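Putative mandelate racemase (Salmonella typhimurium, PDB 2O56) is a magnesium-binding member of the enolase superfamily whose substrate is not established and which probably acts as a hydro-lyase, removing water from its substrate. Local coordinates at residues D13-F18 with K391-I396; R26-K31 with G42-A47. One frame throughout, in Å; residues are numbered along the deposited sequence.

Interaction 1: residues D13-F18 with K391-I396; sequences DVANDF and KKSPTI
A15 and S393 meet through a side chain and a backbone N-H. OG of S393 accepts from N of A15 at 3.0 Å, and the bond is almost straight, with 174° at the hydrogen. The same oxygen also lies against CA of V14. CB of S393 rests on the carbonyl of D13, 3.4 Å from its O. The hydroxyl is placed by chi1 of -67°, which sets OG opposite the carbonyl carbon of S393 and beside its backbone N. From there it faces the 13-15 backbone.

Two further contacts set carbon against carbonyl oxygen. The methyl of A15 points toward 391-396 and sits 3.5 Å from O of K392, with CG of the same lysine next to it as an apolar touch. The ring of P394 brings its CD to 3.4 Å from O of D13.

One backbone bond completes the contact: N of D13 donates to O of P394 at 2.9 Å. It stands where strand 6-13 ends and strand 395-398 is about to begin. These two run antiparallel in the four-stranded sheet of the enolase-type N-terminal capping domain, and 395-398 is its outermost strand on this side within the chain. The C-terminal end of the chain thus returns to complete a sheet begun at the N terminus.

Further out, several groups fix the first shell. OG of S393 is also hydrogen-bonded to O of T389, which ties the hydroxyl to helix 387-392. OG1 of T395 donates to O of S393 at 2.7 Å, from above the carbonyl plane, and so spans P394. The carboxylate of D13 forms a salt bridge with R26, while its CB stays near O of P394. I56 of helix 52-66 packs against D13.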
# COMPACT_ATOMS: atom_id res chain seq x y z
N ASP A 13 -40.09 10.24 27.72
CA ASP A 13 -40.38 10.91 26.47
C ASP A 13 -40.77 12.36 26.79
O ASP A 13 -41.93 12.65 27.06
CB ASP A 13 -41.53 10.17 25.76
CG ASP A 13 -41.71 10.58 24.31
OD1 ASP A 13 -40.87 11.33 23.77
OD2 ASP A 13 -42.71 10.14 23.71
N VAL A 14 -39.78 13.25 26.75
CA VAL A 14 -39.84 14.57 27.39
C VAL A 14 -40.89 15.44 26.71
O VAL A 14 -40.75 15.77 25.52
CB VAL A 14 -38.45 15.27 27.37
CG1 VAL A 14 -38.53 16.74 27.86
CG2 VAL A 14 -37.43 14.45 28.18
N ALA A 15 -41.93 15.80 27.46
CA ALA A 15 -42.99 16.71 26.98
C ALA A 15 -42.48 18.14 26.89
O ALA A 15 -41.81 18.63 27.80
CB ALA A 15 -44.23 16.67 27.91
N ASN A 16 -42.82 18.81 25.79
CA ASN A 16 -42.18 20.08 25.45
C ASN A 16 -43.05 20.94 24.53
O ASN A 16 -43.89 20.42 23.78
CB ASN A 16 -40.81 19.85 24.79
CG ASN A 16 -40.90 19.06 23.48
OD1 ASN A 16 -40.74 17.84 23.48
ND2 ASN A 16 -41.17 19.75 22.37
N ASP A 17 -42.80 22.24 24.58
CA ASP A 17 -43.64 23.18 23.86
C ASP A 17 -43.24 23.49 22.42
O ASP A 17 -43.90 24.31 21.76
CB ASP A 17 -43.88 24.44 24.70
CG ASP A 17 -45.03 24.27 25.67
OD1 ASP A 17 -46.09 24.89 25.43
OD2 ASP A 17 -44.88 23.49 26.64
N PHE A 18 -42.21 22.82 21.92
CA PHE A 18 -41.94 22.82 20.48
C PHE A 18 -42.96 21.97 19.71
O PHE A 18 -42.64 20.93 19.14
CB PHE A 18 -40.51 22.36 20.18
CG PHE A 18 -39.44 23.29 20.70
CD1 PHE A 18 -39.41 24.63 20.32
CD2 PHE A 18 -38.44 22.81 21.55
CE1 PHE A 18 -38.41 25.49 20.79
CE2 PHE A 18 -37.43 23.66 22.02
CZ PHE A 18 -37.41 25.00 21.64
N LYS A 391 -43.48 14.87 35.59
CA LYS A 391 -44.90 14.58 35.85
C LYS A 391 -45.72 14.40 34.59
O LYS A 391 -46.54 13.50 34.52
CB LYS A 391 -45.52 15.67 36.73
CG LYS A 391 -45.97 15.19 38.10
CD LYS A 391 -45.19 15.88 39.21
CE LYS A 391 -44.17 14.94 39.84
NZ LYS A 391 -43.01 14.66 38.94
N LYS A 392 -45.50 15.25 33.58
CA LYS A 392 -46.31 15.22 32.36
C LYS A 392 -45.67 14.53 31.15
O LYS A 392 -46.19 14.62 30.03
CB LYS A 392 -46.82 16.63 32.00
CG LYS A 392 -45.76 17.64 31.62
CD LYS A 392 -46.39 18.89 31.00
CE LYS A 392 -45.32 19.84 30.46
NZ LYS A 392 -44.94 20.91 31.45
N SER A 393 -44.56 13.83 31.35
CA SER A 393 -43.88 13.15 30.25
C SER A 393 -44.20 11.67 30.28
O SER A 393 -43.96 11.02 31.29
CB SER A 393 -42.36 13.30 30.40
OG SER A 393 -41.94 14.63 30.22
N PRO A 394 -44.71 11.11 29.17
CA PRO A 394 -44.90 9.66 29.08
C PRO A 394 -43.62 8.85 29.39
O PRO A 394 -42.56 9.10 28.80
CB PRO A 394 -45.35 9.45 27.62
CG PRO A 394 -45.82 10.77 27.16
CD PRO A 394 -45.11 11.82 27.94
N THR A 395 -43.74 7.89 30.31
CA THR A 395 -42.58 7.27 30.96
C THR A 395 -42.73 5.74 31.06
O THR A 395 -43.78 5.24 31.47
CB THR A 395 -42.32 7.88 32.37
OG1 THR A 395 -42.12 9.29 32.25
CG2 THR A 395 -41.09 7.27 33.00
N ILE A 396 -41.69 5.01 30.66
CA ILE A 396 -41.61 3.58 30.88
C ILE A 396 -40.62 3.37 32.01
O ILE A 396 -39.53 3.94 32.01
CB ILE A 396 -41.11 2.84 29.61
CG1 ILE A 396 -42.02 3.14 28.42
CG2 ILE A 396 -41.01 1.31 29.85
CD1 ILE A 396 -41.45 2.70 27.06

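Interaction 2: residues R26-K31 with G42-A47; sequences RPVVVK and GEVGLA
V28 and V44 lie side by side and point the same way, with CG1 of V28 3.8 Å from CG2 of V44. CG2 of V44 also meets CG2 of V30 at 3.8 Å, so one methyl touches both V28 and V30. With chi1 of 175° on V44, that methyl stands beside its own backbone N. I102 and A97 of helix 93-114 cover V30 and V44, and I56 of helix 52-66 covers V28.

The backbones hold this packing closely. G42 and V30 form an antiparallel hydrogen-bonded pair, with N of G42 to O of V30 at 2.8 Å. N of V44 donates to O of V28, also at 2.8 Å. V29 and E43 form the non-hydrogen-bonded pair between them, and their side chains lie on the other face. There the branches of V29 crowd O of G42, and CG of E43 comes close to O of V28. These strands, 28-34 and 39-44, make a beta hairpin in the N-terminal capping domain of the enolase superfamily.

Beyond V44 direct strand pairing gives way to two bridging waters. An inverse gamma turn centred on G45 bends the second segment. One water donates to O of R26 and O of V44. Another donates to O of V44 and to OE2 of E43, at 2.7 Å from the latter, and accepts a longer bond from N of V28. The carboxylate of E43 is further gripped by the backbone N-H groups of G327 and S330. Direct bonding resumes where N of R26 donates to O of A47 at 2.9 Å.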
# COMPACT_ATOMS: atom_id res chain seq x y z
N ARG A 26 -38.22 15.36 19.73
CA ARG A 26 -38.43 14.32 20.73
C ARG A 26 -37.21 14.04 21.58
O ARG A 26 -36.60 12.99 21.44
CB ARG A 26 -38.94 13.04 20.07
CG ARG A 26 -40.44 12.98 19.96
CD ARG A 26 -40.90 11.63 19.45
NE ARG A 26 -41.32 10.75 20.52
CZ ARG A 26 -41.59 9.45 20.38
NH1 ARG A 26 -41.48 8.87 19.19
NH2 ARG A 26 -41.98 8.73 21.42
N PRO A 27 -36.86 14.97 22.49
CA PRO A 27 -35.84 14.64 23.46
C PRO A 27 -36.27 13.48 24.35
O PRO A 27 -37.43 13.36 24.70
CB PRO A 27 -35.71 15.92 24.29
CG PRO A 27 -36.96 16.67 24.06
CD PRO A 27 -37.37 16.34 22.67
N VAL A 28 -35.32 12.62 24.67
CA VAL A 28 -35.59 11.42 25.45
C VAL A 28 -34.53 11.28 26.53
O VAL A 28 -33.34 11.39 26.27
CB VAL A 28 -35.60 10.17 24.54
CG1 VAL A 28 -35.50 8.89 25.35
CG2 VAL A 28 -36.87 10.16 23.69
N VAL A 29 -34.98 11.06 27.76
CA VAL A 29 -34.12 11.07 28.92
C VAL A 29 -34.12 9.72 29.62
O VAL A 29 -35.16 9.06 29.74
CB VAL A 29 -34.50 12.25 29.87
CG1 VAL A 29 -33.95 12.05 31.25
CG2 VAL A 29 -34.02 13.58 29.26
N VAL A 30 -32.94 9.28 30.06
CA VAL A 30 -32.83 8.06 30.86
C VAL A 30 -32.50 8.54 32.26
O VAL A 30 -31.58 9.33 32.44
CB VAL A 30 -31.67 7.18 30.37
CG1 VAL A 30 -31.54 5.95 31.23
CG2 VAL A 30 -31.88 6.77 28.92
N LYS A 31 -33.29 8.10 33.23
CA LYS A 31 -33.11 8.45 34.63
C LYS A 31 -32.89 7.15 35.38
O LYS A 31 -33.77 6.30 35.42
CB LYS A 31 -34.36 9.15 35.17
CG LYS A 31 -34.22 9.65 36.61
CD LYS A 31 -35.48 10.41 37.03
CE LYS A 31 -35.58 10.56 38.53
NZ LYS A 31 -36.14 9.35 39.14
N GLY A 42 -29.47 11.16 31.89
CA GLY A 42 -28.80 11.10 30.59
C GLY A 42 -29.79 11.41 29.48
O GLY A 42 -30.99 11.45 29.70
N GLU A 43 -29.27 11.64 28.29
CA GLU A 43 -30.11 11.96 27.17
C GLU A 43 -29.78 11.03 25.98
O GLU A 43 -28.62 10.71 25.74
CB GLU A 43 -29.92 13.43 26.80
CG GLU A 43 -30.80 13.85 25.68
CD GLU A 43 -30.92 15.33 25.57
OE1 GLU A 43 -30.59 16.01 26.55
OE2 GLU A 43 -31.33 15.80 24.48
N VAL A 44 -30.82 10.58 25.28
CA VAL A 44 -30.68 9.72 24.10
C VAL A 44 -30.77 10.66 22.90
O VAL A 44 -31.82 11.23 22.65
CB VAL A 44 -31.83 8.69 24.01
CG1 VAL A 44 -31.75 7.88 22.70
CG2 VAL A 44 -31.83 7.77 25.24
N GLY A 45 -29.66 10.81 22.17
CA GLY A 45 -29.56 11.89 21.17
C GLY A 45 -30.14 11.55 19.80
O GLY A 45 -29.40 11.46 18.81
N LEU A 46 -31.46 11.39 19.76
CA LEU A 46 -32.19 11.11 18.53
C LEU A 46 -33.41 12.04 18.41
O LEU A 46 -34.46 11.65 17.90
CB LEU A 46 -32.65 9.63 18.52
CG LEU A 46 -31.58 8.53 18.46
CD1 LEU A 46 -32.19 7.14 18.67
CD2 LEU A 46 -30.83 8.58 17.11
N ALA A 47 -33.27 13.28 18.89
CA ALA A 47 -34.45 14.17 19.05
C ALA A 47 -35.05 14.63 17.71
O ALA A 47 -36.22 15.03 17.65
CB ALA A 47 -34.10 15.36 19.94
O HOH W 1 -34.20 11.14 21.29
O HOH W 2 -32.72 13.86 23.12

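Overall arrangement
From the N terminus, strand 6-13 leads into segment 13-18, the first half of interaction 1. The chain then enters the hairpin, where interaction 2 closes a short loop between 26-31 and 42-47. Helices of the N-terminal domain and then the barrel follow, and only near the C terminus does 391-396 return to close the long loop of interaction 1. Interaction 2 therefore lies wholly within that larger loop, and the two do not cross. Both reach one antiparallel sheet, ordered 39-44, 28-34, 6-13, 395-398. They meet directly: N of V14 makes a probable hydrogen bond to O of P27, and V14 packs on V29.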